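Local coordinates for phytase (Citrobacter braakii, PDB 3ZHC), which belongs to branch 2 of the histidine phosphatase superfamily, whose members are built round a mixed beta-sheet flanked by helices, at residues V77-L80 against G81-Q84; P386-L389 against E390-A393. The protein carries 2 engineered substitutions. One frame throughout, in Å; residues are numbered along the deposited sequence. Where two conformers were deposited one is given.

Both interactions are local, and each lies in one continuous piece of chain. Interaction 1 is two turns of helix 71-90 and is mostly buried. Interaction 2 is a tight turn in the loop between helix 378-382 and strand 394-398, with most of its residues exposed. Their centres are about 9 Å apart, and the loop lies against the helix. Regular backbone bonds hold interaction 1, and its side chains mainly face outside partners. In interaction 2 a serine hydroxyl does part of the work of a backbone carbonyl. The two are joined by polar side chains of the helix that bond to loop backbone, and by leucine and tyrosine packing beside them.

Interaction 1 of 2, residues V77-L80 against G81-Q84; sequences VSEL and GQYQ
Glu-79 and Gln-82, one helical turn apart, lie side by side and point the same way. OE1 of Glu-79 is 3.0 Å from NE2 of Gln-82, but the angle is poor for a hydrogen bond. The carboxylate and amide planes stand 90° apart. Both groups turn instead to the loop backbone: Glu-79 OE1 takes the N-H of Leu-387, and Gln-82 NE2 donates to the carbonyl O of Leu-387. Gln-82 reaches there with CG anti to its N (chi1 166°) and an extended chain. This side is the looser one and is partly hydrated. One water donates to Glu-79 OE2 (2.6 Å) and accepts from Gln-82 NE2 (3.0 Å). Another donates to Gln-82 OE1 (2.7 Å).

The tight side is buried. Val-77 packs on helix 113-126. Leu-80 touches Gln-376 and Glu-353, and Gln-84 NE2 bonds to Glu-353 OE1. CG of Gln-84 lies 3.2 Å from Leu-80 O because chi1 (-66°) sets it beside its own backbone N. Backbone bonds run from Gly-81 N to Val-77 O (2.9 Å) and from Gln-84 N to Leu-80 O (2.8 Å). This i to i+4 ladder is that of an alpha-helix, here one flanking the mixed sheet.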
# COMPACT_ATOMS: atom_id res chain seq x y z
N VAL B 77 25.57 -8.44 -0.14
CA VAL B 77 25.96 -7.25 0.66
C VAL B 77 27.21 -6.57 0.02
O VAL B 77 27.30 -5.35 0.02
CB VAL B 77 26.19 -7.57 2.16
CG1 VAL B 77 26.71 -6.33 2.90
CG2 VAL B 77 24.89 -8.08 2.82
N SER B 78 28.14 -7.38 -0.53
CA SER B 78 29.34 -6.82 -1.20
C SER B 78 28.93 -6.00 -2.43
O SER B 78 29.57 -5.02 -2.75
CB SER B 78 30.35 -7.93 -1.58
OG SER B 78 29.83 -8.79 -2.58
N GLU B 79 27.85 -6.42 -3.11
CA GLU B 79 27.30 -5.64 -4.24
C GLU B 79 26.81 -4.26 -3.78
O GLU B 79 27.00 -3.28 -4.49
CB GLU B 79 26.14 -6.38 -4.95
CG GLU B 79 26.59 -7.56 -5.81
CD GLU B 79 27.49 -7.16 -6.97
OE1 GLU B 79 27.45 -5.98 -7.41
OE2 GLU B 79 28.24 -8.01 -7.43
N LEU B 80 26.17 -4.20 -2.60
CA LEU B 80 25.78 -2.91 -2.01
C LEU B 80 27.03 -2.11 -1.61
O LEU B 80 27.09 -0.92 -1.86
CB LEU B 80 24.84 -3.08 -0.80
CG LEU B 80 23.43 -3.60 -1.13
CD1 LEU B 80 22.67 -3.83 0.14
CD2 LEU B 80 22.66 -2.63 -2.07
N GLY B 81 28.02 -2.78 -1.01
CA GLY B 81 29.31 -2.15 -0.64
C GLY B 81 29.99 -1.54 -1.86
O GLY B 81 30.51 -0.42 -1.79
N GLN B 82 29.97 -2.29 -2.96
CA GLN B 82 30.53 -1.87 -4.25
C GLN B 82 29.78 -0.67 -4.80
O GLN B 82 30.40 0.32 -5.18
CB GLN B 82 30.51 -3.08 -5.24
CG GLN B 82 30.73 -2.79 -6.72
CD GLN B 82 30.80 -4.10 -7.53
OE1 GLN B 82 31.77 -4.87 -7.39
NE2 GLN B 82 29.76 -4.35 -8.38
N TYR B 83 28.44 -0.75 -4.83
CA TYR B 83 27.59 0.40 -5.27
C TYR B 83 27.85 1.63 -4.40
O TYR B 83 28.01 2.74 -4.94
CB TYR B 83 26.09 0.04 -5.27
CG TYR B 83 25.15 1.24 -5.36
CD1 TYR B 83 24.87 1.84 -6.59
CD2 TYR B 83 24.53 1.78 -4.21
CE1 TYR B 83 23.99 2.96 -6.69
CE2 TYR B 83 23.66 2.89 -4.30
CZ TYR B 83 23.40 3.47 -5.55
OH TYR B 83 22.55 4.55 -5.65
N GLN B 84 27.89 1.44 -3.08
CA GLN B 84 28.12 2.55 -2.14
C GLN B 84 29.52 3.17 -2.30
O GLN B 84 29.67 4.39 -2.16
CB GLN B 84 27.84 2.14 -0.68
CG GLN B 84 26.33 1.80 -0.33
CD GLN B 84 25.38 3.00 -0.34
OE1 GLN B 84 25.49 3.90 -1.17
NE2 GLN B 84 24.43 3.00 0.57
O HOH W 1 31.13 -6.56 -5.41
O HOH W 2 30.01 -7.26 -9.24

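Interaction 2 of 2, residues P386-L389 against E390-A393; sequences PLSL and EKPA
This is a tight turn from Ser-388 to Lys-391, in the loop that leads from helix 378-382 into strand 394-398. The CA atoms of Ser-388 and Lys-391 are 5.0 Å apart. Leu-389 and Glu-390 form the corners, with backbone angles near those of a type I beta-turn. The usual closing bond to the Ser-388 carbonyl is replaced by one to its side chain. OG of Ser-388 accepts the N-H of Lys-391 at 3.2 Å, nearly straight at 171°. The same OG takes a weak, bent bond from Glu-390 N, also at 3.2 Å, as in an ST turn. The hydroxyl reaches both because chi1 is 71°, which sets OG between the backbone N and the carbonyl carbon.

The backbone closes the turn from the other direction. Ser-388 N donates to Lys-391 O at 3.0 Å, coming from well above the carbonyl plane. That oxygen also meets CA of Leu-387 in a CA-H...O contact (3.4 Å). A second such contact joins Pro-392 CA to Ser-388 O at 3.2 Å.

Apolar packing is slight. CD1 of Leu-387 touches CB of Ala-393 at 3.8 Å, bringing the two buried residues together. Leu-389, Glu-390 and Lys-391 are exposed. On the inner side the loop rests on helix 71-90: Leu-387 and Ala-393 pack on Leu-80, and Leu-387 and Pro-392 on Tyr-83, just before the chain enters strand 394-398, which pairs antiparallel with strand 366-375.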
# COMPACT_ATOMS: atom_id res chain seq x y z
N PRO B 386 24.85 -7.49 -10.74
CA PRO B 386 26.00 -6.61 -10.42
C PRO B 386 25.55 -5.15 -10.31
O PRO B 386 24.89 -4.65 -11.22
CB PRO B 386 26.96 -6.82 -11.60
CG PRO B 386 26.13 -7.43 -12.70
CD PRO B 386 25.05 -8.19 -12.03
N LEU B 387 25.89 -4.48 -9.20
CA LEU B 387 25.47 -3.09 -8.95
C LEU B 387 26.57 -2.08 -9.28
O LEU B 387 27.75 -2.32 -9.03
CB LEU B 387 25.01 -2.90 -7.50
CG LEU B 387 23.82 -3.75 -7.01
CD1 LEU B 387 23.55 -3.48 -5.52
CD2 LEU B 387 22.58 -3.48 -7.83
N SER B 388 26.16 -0.94 -9.85
CA SER B 388 27.06 0.15 -10.25
C SER B 388 26.26 1.45 -10.37
O SER B 388 25.08 1.46 -10.09
CB SER B 388 27.72 -0.17 -11.58
OG SER B 388 26.78 -0.10 -12.65
N LEU B 389 26.90 2.53 -10.81
CA LEU B 389 26.17 3.80 -11.04
C LEU B 389 25.19 3.70 -12.24
O LEU B 389 24.20 4.43 -12.29
CB LEU B 389 27.16 4.95 -11.23
CG LEU B 389 28.05 5.24 -10.01
CD1 LEU B 389 29.12 6.27 -10.36
CD2 LEU B 389 27.21 5.71 -8.81
N GLU B 390 25.49 2.80 -13.19
CA GLU B 390 24.60 2.55 -14.36
C GLU B 390 23.44 1.61 -14.01
O GLU B 390 22.31 1.84 -14.45
CB GLU B 390 25.41 1.97 -15.53
CG GLU B 390 26.38 2.97 -16.21
CD GLU B 390 25.66 3.99 -17.16
OE1 GLU B 390 24.40 4.15 -17.07
OE2 GLU B 390 26.37 4.62 -18.01
N LYS B 391 23.73 0.57 -13.23
CA LYS B 391 22.74 -0.40 -12.74
C LYS B 391 22.67 -0.20 -11.21
O LYS B 391 23.25 -0.99 -10.46
CB LYS B 391 23.14 -1.83 -13.12
CG LYS B 391 23.47 -2.08 -14.62
CD LYS B 391 22.22 -2.30 -15.51
CE LYS B 391 22.63 -2.88 -16.89
NZ LYS B 391 21.45 -3.37 -17.71
N PRO B 392 21.98 0.86 -10.74
CA PRO B 392 22.02 1.16 -9.31
C PRO B 392 21.16 0.27 -8.45
O PRO B 392 20.23 -0.40 -8.94
CB PRO B 392 21.49 2.60 -9.27
CG PRO B 392 20.50 2.64 -10.36
CD PRO B 392 21.08 1.80 -11.46
N ALA B 393 21.47 0.28 -7.15
CA ALA B 393 20.65 -0.37 -6.15
C ALA B 393 19.38 0.43 -6.02
O ALA B 393 19.35 1.62 -6.38
CB ALA B 393 21.37 -0.44 -4.81